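PDB 3ZWU: alkaline phosphatase PHOX from Pseudomonas fluorescens, which catalyses the hydrolysis of phosphate monoesters at alkaline pH, probably with the help of a cluster of iron and calcium ions. Local coordinates for residues E79-L84 / V124-G129; V62-N67 / I87-T92; L173-N178 / Y189-E194. All coordinates share one frame; numbering follows the deposited sequence.

Interaction 1 of 3, residues E79-L84 / V124-G129; sequences EKNRAL and VQRKNG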
loop_
_atom_site.group_PDB
_atom_site.type_symbol
_atom_site.label_atom_id
_atom_site.label_comp_id
_atom_site.label_asym_id
_atom_site.label_seq_id
_atom_site.Cartn_x
_atom_site.Cartn_y
_atom_site.Cartn_z
ATOM N N GLU A 79 21.650 -12.454 -14.949
ATOM C CA GLU A 79 20.632 -12.884 -15.920
ATOM C C GLU A 79 19.584 -11.798 -16.156
ATOM O O GLU A 79 18.646 -11.667 -15.366
ATOM C CB GLU A 79 19.959 -14.183 -15.442
ATOM C CG GLU A 79 20.845 -15.408 -15.591
ATOM C CD GLU A 79 20.200 -16.702 -15.142
ATOM O OE1 GLU A 79 20.135 -16.934 -13.914
ATOM O OE2 GLU A 79 19.750 -17.481 -16.012
ATOM N N LYS A 80 19.718 -11.049 -17.263
ATOM C CA LYS A 80 18.788 -9.972 -17.604
ATOM C C LYS A 80 17.387 -10.449 -18.021
ATOM O O LYS A 80 16.459 -9.644 -17.987
ATOM C CB LYS A 80 19.387 -9.040 -18.682
ATOM C CG LYS A 80 19.431 -9.629 -20.091
ATOM C CD LYS A 80 20.176 -8.729 -21.069
ATOM C CE LYS A 80 20.070 -9.251 -22.478
ATOM N NZ LYS A 80 20.721 -8.348 -23.459
ATOM N N ASN A 81 17.222 -11.723 -18.422
ATOM C CA ASN A 81 15.914 -12.243 -18.845
ATOM C C ASN A 81 15.135 -12.957 -17.733
ATOM O O ASN A 81 14.131 -13.606 -18.028
ATOM C CB ASN A 81 16.074 -13.135 -20.077
ATOM C CG ASN A 81 16.578 -12.376 -21.282
ATOM O OD1 ASN A 81 16.135 -11.257 -21.561
ATOM N ND2 ASN A 81 17.493 -12.962 -22.042
ATOM N N ARG A 82 15.561 -12.807 -16.464
ATOM C CA ARG A 82 14.875 -13.376 -15.310
ATOM C C ARG A 82 14.691 -12.284 -14.268
ATOM O O ARG A 82 15.528 -11.393 -14.145
ATOM C CB ARG A 82 15.710 -14.483 -14.652
ATOM C CG ARG A 82 15.892 -15.762 -15.441
ATOM C CD ARG A 82 16.746 -16.742 -14.647
ATOM N NE ARG A 82 16.013 -17.394 -13.558
ATOM C CZ ARG A 82 16.556 -18.217 -12.661
ATOM N NH1 ARG A 82 17.858 -18.492 -12.700
ATOM N NH2 ARG A 82 15.805 -18.767 -11.714
ATOM N N ALA A 83 13.639 -12.402 -13.466
ATOM C CA ALA A 83 13.401 -11.498 -12.349
ATOM C C ALA A 83 12.422 -12.137 -11.383
ATOM O O ALA A 83 11.718 -13.078 -11.746
ATOM C CB ALA A 83 12.852 -10.167 -12.841
ATOM N N LEU A 84 12.392 -11.641 -10.149
ATOM C CA LEU A 84 11.419 -12.083 -9.162
ATOM C C LEU A 84 10.506 -10.914 -8.888
ATOM O O LEU A 84 10.950 -9.765 -8.926
ATOM C CB LEU A 84 12.068 -12.517 -7.841
ATOM C CG LEU A 84 13.006 -13.706 -7.886
ATOM C CD1 LEU A 84 13.544 -14.004 -6.511
ATOM C CD2 LEU A 84 12.308 -14.940 -8.418
ATOM N N VAL A 124 9.489 -14.414 -13.007
ATOM C CA VAL A 124 9.060 -14.003 -14.332
ATOM C C VAL A 124 10.270 -14.119 -15.256
ATOM O O VAL A 124 11.399 -13.875 -14.818
ATOM C CB VAL A 124 8.415 -12.595 -14.368
ATOM C CG1 VAL A 124 7.093 -12.589 -13.614
ATOM C CG2 VAL A 124 9.349 -11.515 -13.823
ATOM N N GLN A 125 10.045 -14.555 -16.503
ATOM C CA GLN A 125 11.100 -14.705 -17.503
ATOM C C GLN A 125 10.700 -13.968 -18.764
ATOM O O GLN A 125 9.530 -14.003 -19.141
ATOM C CB GLN A 125 11.354 -16.183 -17.828
ATOM C CG GLN A 125 12.448 -16.807 -16.979
ATOM C CD GLN A 125 12.553 -18.303 -17.172
ATOM O OE1 GLN A 125 12.185 -18.849 -18.218
ATOM N NE2 GLN A 125 13.069 -19.003 -16.168
ATOM N N ARG A 126 11.671 -13.339 -19.431
ATOM C CA ARG A 126 11.437 -12.589 -20.654
ATOM C C ARG A 126 11.760 -13.440 -21.874
ATOM O O ARG A 126 12.836 -14.033 -21.945
ATOM C CB ARG A 126 12.293 -11.323 -20.675
ATOM C CG ARG A 126 11.884 -10.339 -21.771
ATOM C CD ARG A 126 12.593 -9.014 -21.614
ATOM N NE ARG A 126 14.043 -9.147 -21.736
ATOM C CZ ARG A 126 14.920 -8.195 -21.430
ATOM N NH1 ARG A 126 14.506 -7.017 -20.974
ATOM N NH2 ARG A 126 16.221 -8.413 -21.576
ATOM N N LYS A 127 10.831 -13.476 -22.833
ATOM C CA LYS A 127 10.981 -14.190 -24.101
ATOM C C LYS A 127 10.420 -13.281 -25.188
ATOM O O LYS A 127 9.263 -12.879 -25.084
ATOM C CB LYS A 127 10.220 -15.522 -24.063
ATOM C CG LYS A 127 10.835 -16.529 -23.097
ATOM C CD LYS A 127 10.165 -17.901 -23.156
ATOM C CE LYS A 127 8.741 -17.883 -22.651
ATOM N NZ LYS A 127 8.253 -19.247 -22.319
ATOM N N ASN A 128 11.252 -12.897 -26.178
ATOM C CA ASN A 128 10.867 -11.995 -27.274
ATOM C C ASN A 128 10.356 -10.636 -26.749
ATOM O O ASN A 128 9.360 -10.107 -27.247
ATOM C CB ASN A 128 9.835 -12.663 -28.199
ATOM C CG ASN A 128 10.270 -14.017 -28.715
ATOM O OD1 ASN A 128 11.066 -14.117 -29.654
ATOM N ND2 ASN A 128 9.765 -15.091 -28.118
ATOM N N GLY A 129 11.018 -10.096 -25.710
ATOM C CA GLY A 129 10.647 -8.818 -25.100
ATOM C C GLY A 129 9.421 -8.866 -24.166
ATOM O O GLY A 129 9.103 -7.840 -23.566
#
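Asn81 and Arg126 meet beside the corner at residues 80 and 81, near one end of the pairing between strands 82-89 and 118-127. CB of Arg126 lies beside both the carbonyl O and OD1 of Asn81. CG is anti to the backbone N (chi1 -167°), and a bend at chi3 turns the guanidinium toward Asn81 OD1. CD comes only loosely near OD1. NE then donates to Asn81 OD1 at 3.0 Å, in the carbonyl plane. At the tip, Arg126 NH2 reaches the same Asn81 OD1 at 2.8 Å, so one oxygen takes two N-H groups side-on. The backbone O of Lys80 lies over one guanidinium face, toward its rim, while Arg126 NH2 lies 3.7 Å from Lys80 CG. The remaining nitrogen, NH1, forms a salt bridge with Asp541. The strands are antiparallel neighbours in a four-stranded sheet, a blade-like unit consistent with the beta-propeller clan of PhoX. Ala83 and Val124 form its hydrogen-bonded pair here, with Val124 N to Ala83 O at 2.9 Å and Ala83 N to Val124 O at 3.0 Å. Beyond them, Arg126 N donates to Asn81 O at 2.8 Å. Arg82 and Gln125 are the non-hydrogen-bonded pair. Their side chains lie side by side, CG of Arg82 to CG of Gln125 at 3.9 Å, and both polar ends reach Glu123. Arg82 NH1 also forms a salt bridge with Glu79 OE1 across the turn.

Interaction 2 of 3, residues V62-N67 / I87-T92; sequences VQFGDN and INNEYT. With FEO (mu-oxo-diiron), chain I; VO4 (vanadate ion), chain C.
Chi1 places the groups that join Asp66 and Thr92. In Asp66, CG is anti to the backbone N (chi1 -153°); in Thr92, OG1 takes the same position (chi1 -173°). The two side chains cross at about a right angle, and Thr92 OG1 donates to Asp66 OD2 at 2.7 Å on its anti lone pair. Asp66 OD1 accepts from the backbone N of Asn67, which comes from above the carboxylate plane, so both oxygens are bonded. Asn67 sends its amide over the Tyr91 ring. ND2 stands 3.2 Å above the ring plane, over the centre, with the amide and ring planes 62° apart. The amide oxygen, OD1, is held by Ser571 and Asn93. Segment 62-67 is a loop leading into the edge strand 68-76 of a four-stranded antiparallel sheet, and it packs against the end of the neighbouring strand 82-89. Asn89 ND2 donates to Asp66 O at 3.2 Å, from above the carbonyl plane; Ser120 takes its OD1. Gly65 lies against this amide, where a side chain would clash. Phe64 meets Ile87 with its ring edge, CE1 to CD1 at 3.8 Å. The backbone N of Glu90 donates to Asn67 O at 3.2 Å. From there the extended Glu90 side chain brings OE2 to 2.0 Å from one iron, FE1, in the site that holds vanadate, and Glu194 and Cys179 bind the same iron.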
loop_
_atom_site.group_PDB
_atom_site.type_symbol
_atom_site.label_atom_id
_atom_site.label_comp_id
_atom_site.label_asym_id
_atom_site.label_seq_id
_atom_site.Cartn_x
_atom_site.Cartn_y
_atom_site.Cartn_z
ATOM N N VAL A 62 -1.442 -22.404 -2.067
ATOM C CA VAL A 62 -0.428 -22.645 -3.097
ATOM C C VAL A 62 -0.818 -21.989 -4.433
ATOM O O VAL A 62 -0.266 -22.332 -5.481
ATOM C CB VAL A 62 -0.104 -24.150 -3.262
ATOM C CG1 VAL A 62 0.518 -24.707 -1.989
ATOM C CG2 VAL A 62 -1.330 -24.967 -3.666
ATOM N N GLN A 63 -1.749 -21.026 -4.386
ATOM C CA GLN A 63 -2.197 -20.297 -5.561
ATOM C C GLN A 63 -1.965 -18.827 -5.330
ATOM O O GLN A 63 -1.998 -18.366 -4.188
ATOM C CB GLN A 63 -3.690 -20.522 -5.793
ATOM C CG GLN A 63 -4.025 -21.905 -6.340
ATOM C CD GLN A 63 -5.483 -22.264 -6.181
ATOM O OE1 GLN A 63 -6.212 -21.712 -5.351
ATOM N NE2 GLN A 63 -5.940 -23.234 -6.958
ATOM N N PHE A 64 -1.815 -18.077 -6.419
ATOM C CA PHE A 64 -1.657 -16.629 -6.361
ATOM C C PHE A 64 -2.820 -16.069 -5.546
ATOM O O PHE A 64 -3.971 -16.469 -5.754
ATOM C CB PHE A 64 -1.645 -16.042 -7.778
ATOM C CG PHE A 64 -1.207 -14.602 -7.839
ATOM C CD1 PHE A 64 0.126 -14.259 -7.674
ATOM C CD2 PHE A 64 -2.114 -13.600 -8.132
ATOM C CE1 PHE A 64 0.534 -12.929 -7.764
ATOM C CE2 PHE A 64 -1.707 -12.274 -8.215
ATOM C CZ PHE A 64 -0.387 -11.946 -8.035
ATOM N N GLY A 65 -2.523 -15.198 -4.582
ATOM C CA GLY A 65 -3.541 -14.679 -3.682
ATOM C C GLY A 65 -4.509 -13.736 -4.366
ATOM O O GLY A 65 -4.399 -13.472 -5.565
ATOM N N ASP A 66 -5.490 -13.270 -3.603
ATOM C CA ASP A 66 -6.543 -12.405 -4.119
ATOM C C ASP A 66 -6.172 -10.929 -3.981
ATOM O O ASP A 66 -5.179 -10.589 -3.338
ATOM C CB ASP A 66 -7.856 -12.714 -3.381
ATOM C CG ASP A 66 -9.134 -12.423 -4.146
ATOM O OD1 ASP A 66 -9.051 -11.823 -5.246
ATOM O OD2 ASP A 66 -10.221 -12.775 -3.636
ATOM N N ASN A 67 -6.937 -10.065 -4.657
ATOM C CA ASN A 67 -6.793 -8.615 -4.603
ATOM C C ASN A 67 -5.359 -8.145 -4.516
ATOM O O ASN A 67 -4.966 -7.454 -3.566
ATOM C CB ASN A 67 -7.664 -8.052 -3.493
ATOM C CG ASN A 67 -9.135 -8.179 -3.791
ATOM O OD1 ASN A 67 -9.548 -8.436 -4.924
ATOM N ND2 ASN A 67 -9.960 -8.013 -2.782
ATOM N N ILE A 87 4.498 -9.714 -4.670
ATOM C CA ILE A 87 3.221 -9.042 -4.881
ATOM C C ILE A 87 2.313 -9.248 -3.694
ATOM O O ILE A 87 2.031 -10.389 -3.330
ATOM C CB ILE A 87 2.555 -9.580 -6.179
ATOM C CG1 ILE A 87 3.455 -9.379 -7.422
ATOM C CG2 ILE A 87 1.174 -8.927 -6.396
ATOM C CD1 ILE A 87 3.220 -10.394 -8.531
ATOM N N ASN A 88 1.817 -8.151 -3.121
ATOM C CA ASN A 88 0.914 -8.229 -1.987
ATOM C C ASN A 88 -0.455 -8.694 -2.408
ATOM O O ASN A 88 -0.904 -8.391 -3.511
ATOM C CB ASN A 88 0.749 -6.876 -1.319
ATOM C CG ASN A 88 1.986 -6.390 -0.639
ATOM O OD1 ASN A 88 2.968 -7.113 -0.479
ATOM N ND2 ASN A 88 1.953 -5.158 -0.183
ATOM N N ASN A 89 -1.141 -9.358 -1.488
ATOM C CA ASN A 89 -2.510 -9.826 -1.652
ATOM C C ASN A 89 -3.238 -9.274 -0.441
ATOM O O ASN A 89 -3.030 -9.742 0.676
ATOM C CB ASN A 89 -2.536 -11.332 -1.695
ATOM C CG ASN A 89 -1.793 -11.879 -2.881
ATOM O OD1 ASN A 89 -0.818 -12.624 -2.733
ATOM N ND2 ASN A 89 -2.264 -11.571 -4.082
ATOM N N GLU A 90 -4.025 -8.221 -0.647
ATOM C CA GLU A 90 -4.600 -7.465 0.454
ATOM C C GLU A 90 -5.790 -8.066 1.153
ATOM O O GLU A 90 -5.831 -8.077 2.378
ATOM C CB GLU A 90 -4.922 -6.050 -0.017
ATOM C CG GLU A 90 -5.193 -5.106 1.140
ATOM C CD GLU A 90 -5.565 -3.705 0.724
ATOM O OE1 GLU A 90 -6.387 -3.556 -0.209
ATOM O OE2 GLU A 90 -5.064 -2.755 1.364
ATOM N N TYR A 91 -6.798 -8.461 0.412
ATOM C CA TYR A 91 -8.013 -8.987 1.011
ATOM C C TYR A 91 -8.723 -9.879 0.024
ATOM O O TYR A 91 -8.121 -10.240 -0.980
ATOM C CB TYR A 91 -8.892 -7.851 1.589
ATOM C CG TYR A 91 -9.521 -6.903 0.591
ATOM C CD1 TYR A 91 -8.762 -5.934 -0.048
ATOM C CD2 TYR A 91 -10.893 -6.912 0.357
ATOM C CE1 TYR A 91 -9.341 -5.027 -0.933
ATOM C CE2 TYR A 91 -11.486 -5.998 -0.511
ATOM C CZ TYR A 91 -10.706 -5.051 -1.150
ATOM O OH TYR A 91 -11.259 -4.115 -1.992
ATOM N N THR A 92 -9.953 -10.293 0.310
ATOM C CA THR A 92 -10.675 -11.167 -0.605
ATOM C C THR A 92 -12.104 -10.698 -0.762
ATOM O O THR A 92 -12.608 -9.917 0.041
ATOM C CB THR A 92 -10.556 -12.629 -0.175
ATOM O OG1 THR A 92 -11.140 -13.445 -1.194
ATOM C CG2 THR A 92 -11.215 -12.913 1.176
HETATM FE FE1 FEO I . -4.912 -0.771 1.137
HETATM FE FE2 FEO I . -5.038 2.647 1.973
HETATM O O FEO I . -5.008 1.170 0.754
HETATM V V VO4 C . -7.339 0.984 0.580
HETATM O O1 VO4 C . -9.067 0.813 0.369
HETATM O O2 VO4 C . -6.940 1.477 -1.066
HETATM O O3 VO4 C . -6.997 -0.623 1.123
HETATM O O4 VO4 C . -7.237 2.282 1.728
HETATM O O HOH W 1 -5.000 -0.880 -1.077
#

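Interaction 3 of 3, residues L173-N178 / Y189-E194; sequences LGTFQN and YLTCEE. With FEO (mu-oxo-diiron), chain I; VO4 (vanadate ion), chain C.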
loop_
_atom_site.group_PDB
_atom_site.type_symbol
_atom_site.label_atom_id
_atom_site.label_comp_id
_atom_site.label_asym_id
_atom_site.label_seq_id
_atom_site.Cartn_x
_atom_site.Cartn_y
_atom_site.Cartn_z
ATOM N N LEU A 173 1.718 -15.860 13.656
ATOM C CA LEU A 173 1.149 -16.524 12.502
ATOM C C LEU A 173 0.594 -15.474 11.567
ATOM O O LEU A 173 -0.295 -14.705 11.939
ATOM C CB LEU A 173 0.021 -17.490 12.869
ATOM C CG LEU A 173 0.402 -18.814 13.506
ATOM C CD1 LEU A 173 -0.839 -19.614 13.785
ATOM C CD2 LEU A 173 1.323 -19.636 12.606
ATOM N N GLY A 174 1.155 -15.428 10.376
ATOM C CA GLY A 174 0.683 -14.647 9.270
ATOM C C GLY A 174 0.955 -13.177 9.179
ATOM O O GLY A 174 1.312 -12.492 10.137
ATOM N N THR A 175 0.777 -12.712 7.952
ATOM C CA THR A 175 0.737 -11.325 7.559
ATOM C C THR A 175 -0.487 -11.282 6.649
ATOM O O THR A 175 -0.659 -12.166 5.807
ATOM C CB THR A 175 2.039 -10.838 6.928
ATOM O OG1 THR A 175 1.891 -9.445 6.630
ATOM C CG2 THR A 175 2.421 -11.590 5.666
ATOM N N PHE A 176 -1.404 -10.364 6.913
ATOM C CA PHE A 176 -2.634 -10.257 6.141
ATOM C C PHE A 176 -2.998 -8.787 6.003
ATOM O O PHE A 176 -2.328 -7.944 6.608
ATOM C CB PHE A 176 -3.750 -11.105 6.768
ATOM C CG PHE A 176 -3.963 -10.891 8.241
ATOM C CD1 PHE A 176 -4.683 -9.800 8.700
ATOM C CD2 PHE A 176 -3.459 -11.789 9.170
ATOM C CE1 PHE A 176 -4.869 -9.595 10.064
ATOM C CE2 PHE A 176 -3.652 -11.584 10.534
ATOM C CZ PHE A 176 -4.337 -10.478 10.972
ATOM N N GLN A 177 -3.979 -8.459 5.145
ATOM C CA GLN A 177 -4.346 -7.065 4.867
ATOM C C GLN A 177 -3.113 -6.323 4.332
ATOM O O GLN A 177 -2.887 -5.148 4.630
ATOM C CB GLN A 177 -4.999 -6.400 6.086
ATOM C CG GLN A 177 -6.403 -6.939 6.365
ATOM C CD GLN A 177 -7.479 -6.523 5.379
ATOM O OE1 GLN A 177 -7.345 -5.525 4.669
ATOM N NE2 GLN A 177 -8.585 -7.210 5.328
ATOM N N ASN A 178 -2.335 -7.029 3.493
ATOM C CA ASN A 178 -1.093 -6.528 2.917
ATOM C C ASN A 178 -1.417 -5.537 1.839
ATOM O O ASN A 178 -1.914 -5.904 0.779
ATOM C CB ASN A 178 -0.249 -7.653 2.362
ATOM C CG ASN A 178 0.141 -8.601 3.447
ATOM O OD1 ASN A 178 -0.691 -9.380 3.902
ATOM N ND2 ASN A 178 1.325 -8.437 4.006
ATOM N N TYR A 189 12.260 -7.197 0.421
ATOM C CA TYR A 189 10.944 -6.654 0.151
ATOM C C TYR A 189 10.268 -6.293 1.451
ATOM O O TYR A 189 10.332 -7.067 2.401
ATOM C CB TYR A 189 10.119 -7.727 -0.558
ATOM C CG TYR A 189 8.732 -7.285 -0.959
ATOM C CD1 TYR A 189 8.546 -6.281 -1.899
ATOM C CD2 TYR A 189 7.603 -7.899 -0.430
ATOM C CE1 TYR A 189 7.271 -5.905 -2.315
ATOM C CE2 TYR A 189 6.323 -7.528 -0.833
ATOM C CZ TYR A 189 6.162 -6.529 -1.779
ATOM O OH TYR A 189 4.905 -6.138 -2.181
ATOM N N LEU A 190 9.595 -5.138 1.489
ATOM C CA LEU A 190 8.822 -4.731 2.647
ATOM C C LEU A 190 7.352 -4.794 2.270
ATOM O O LEU A 190 6.978 -4.261 1.227
ATOM C CB LEU A 190 9.177 -3.315 3.105
ATOM C CG LEU A 190 10.635 -3.077 3.472
ATOM C CD1 LEU A 190 10.849 -1.648 3.937
ATOM C CD2 LEU A 190 11.102 -4.042 4.555
ATOM N N THR A 191 6.532 -5.481 3.081
ATOM C CA THR A 191 5.086 -5.555 2.891
ATOM C C THR A 191 4.458 -4.891 4.101
ATOM O O THR A 191 4.965 -5.017 5.220
ATOM C CB THR A 191 4.591 -6.968 2.594
ATOM O OG1 THR A 191 3.210 -6.886 2.256
ATOM C CG2 THR A 191 4.760 -7.928 3.743
ATOM N N CYS A 192 3.364 -4.173 3.867
ATOM C CA CYS A 192 2.731 -3.336 4.865
ATOM C C CYS A 192 1.360 -3.817 5.253
ATOM O O CYS A 192 0.497 -3.924 4.390
ATOM C CB CYS A 192 2.672 -1.923 4.316
ATOM S SG CYS A 192 4.296 -1.155 4.129
ATOM N N GLU A 193 1.136 -4.037 6.556
ATOM C CA GLU A 193 -0.159 -4.465 7.081
ATOM C C GLU A 193 -0.983 -3.224 7.358
ATOM O O GLU A 193 -0.597 -2.411 8.201
ATOM C CB GLU A 193 0.031 -5.279 8.356
ATOM C CG GLU A 193 0.771 -6.574 8.086
ATOM C CD GLU A 193 1.296 -7.304 9.301
ATOM O OE1 GLU A 193 1.254 -6.742 10.419
ATOM O OE2 GLU A 193 1.747 -8.458 9.131
ATOM N N GLU A 194 -2.094 -3.054 6.628
ATOM C CA GLU A 194 -2.920 -1.858 6.723
ATOM C C GLU A 194 -4.169 -2.064 7.560
ATOM O O GLU A 194 -4.101 -1.863 8.767
ATOM C CB GLU A 194 -3.238 -1.333 5.321
ATOM C CG GLU A 194 -3.998 -0.018 5.295
ATOM C CD GLU A 194 -4.592 0.312 3.945
ATOM O OE1 GLU A 194 -4.889 -0.629 3.176
ATOM O OE2 GLU A 194 -4.827 1.510 3.683
HETATM FE FE1 FEO I . -4.912 -0.771 1.137
HETATM FE FE2 FEO I . -5.038 2.647 1.973
HETATM O O FEO I . -5.008 1.170 0.754
HETATM V V VO4 C . -7.339 0.984 0.580
HETATM O O1 VO4 C . -9.067 0.813 0.369
HETATM O O2 VO4 C . -6.940 1.477 -1.066
HETATM O O3 VO4 C . -6.997 -0.623 1.123
HETATM O O4 VO4 C . -7.237 2.282 1.728
HETATM O O HOH W 1 -5.000 -0.880 -1.077
#
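Gly174 brings its carbonyl O near Glu193 OE2, and both oxygens share Lys263: the carbonyl accepts a hydrogen bond from it and the carboxylate forms a salt bridge. At Thr175, OG1 is anti to the backbone N (chi1 -178°) and donates to Glu193 OE2 at 2.7 Å, on the anti lone pair. The other oxygen, Glu193 OE1, accepts from the backbone N of Gly247 and Trp248, so both oxygens of this buried carboxylate are bonded. An alanine in place of Glu193 is likely to leave Thr175 OG1 and Lys263 without their carboxylate mate. The CB of Phe176 points away, but its carbonyl O lies 3.7 Å from Glu193 CG. Gln177 O then accepts from Glu194 N at 3.0 Å, in a nearly straight bond of 177°. This anchors the backbone of a metal ligand. Glu194 extends to the diiron group, OE1 to FE1 at 2.0 Å and OE2 to FE2 at 2.1 Å, so its carboxylate bridges the two irons, which also bind vanadate oxygens. Asn178 pairs with Glu193 in the antiparallel, non-hydrogen-bonded manner, and its CA makes a CH...O contact to Cys192 O at 3.4 Å. Strand 178-183 starts here, at the edge of a mixed sheet. Strand 189-193 lies between it and strand 249-252, whose Val250 packs on Thr175, Thr191 and Glu193, while Asn88 of strand 82-89 touches Asn178.

Interactions 2 and 3 are buried and share the diiron and vanadate site; interaction 1 is partly exposed and lies away from it. Interactions 1 and 2 both use strand 82-89, at its outer and inner ends, with centres about 23 Å apart. The outer end has regular strand pairing and arginine side chains with charged partners. At the inner end, side-chain amides, an aspartate and a backbone bond join the loop to the chain that carries an iron ligand. Interactions 2 and 3 belong to different sheets but touch: Asn88 OD1 probably accepts hydrogen bonds from Tyr189 and Thr191. Each supplies one glutamate, Glu90 or Glu194, to the same iron.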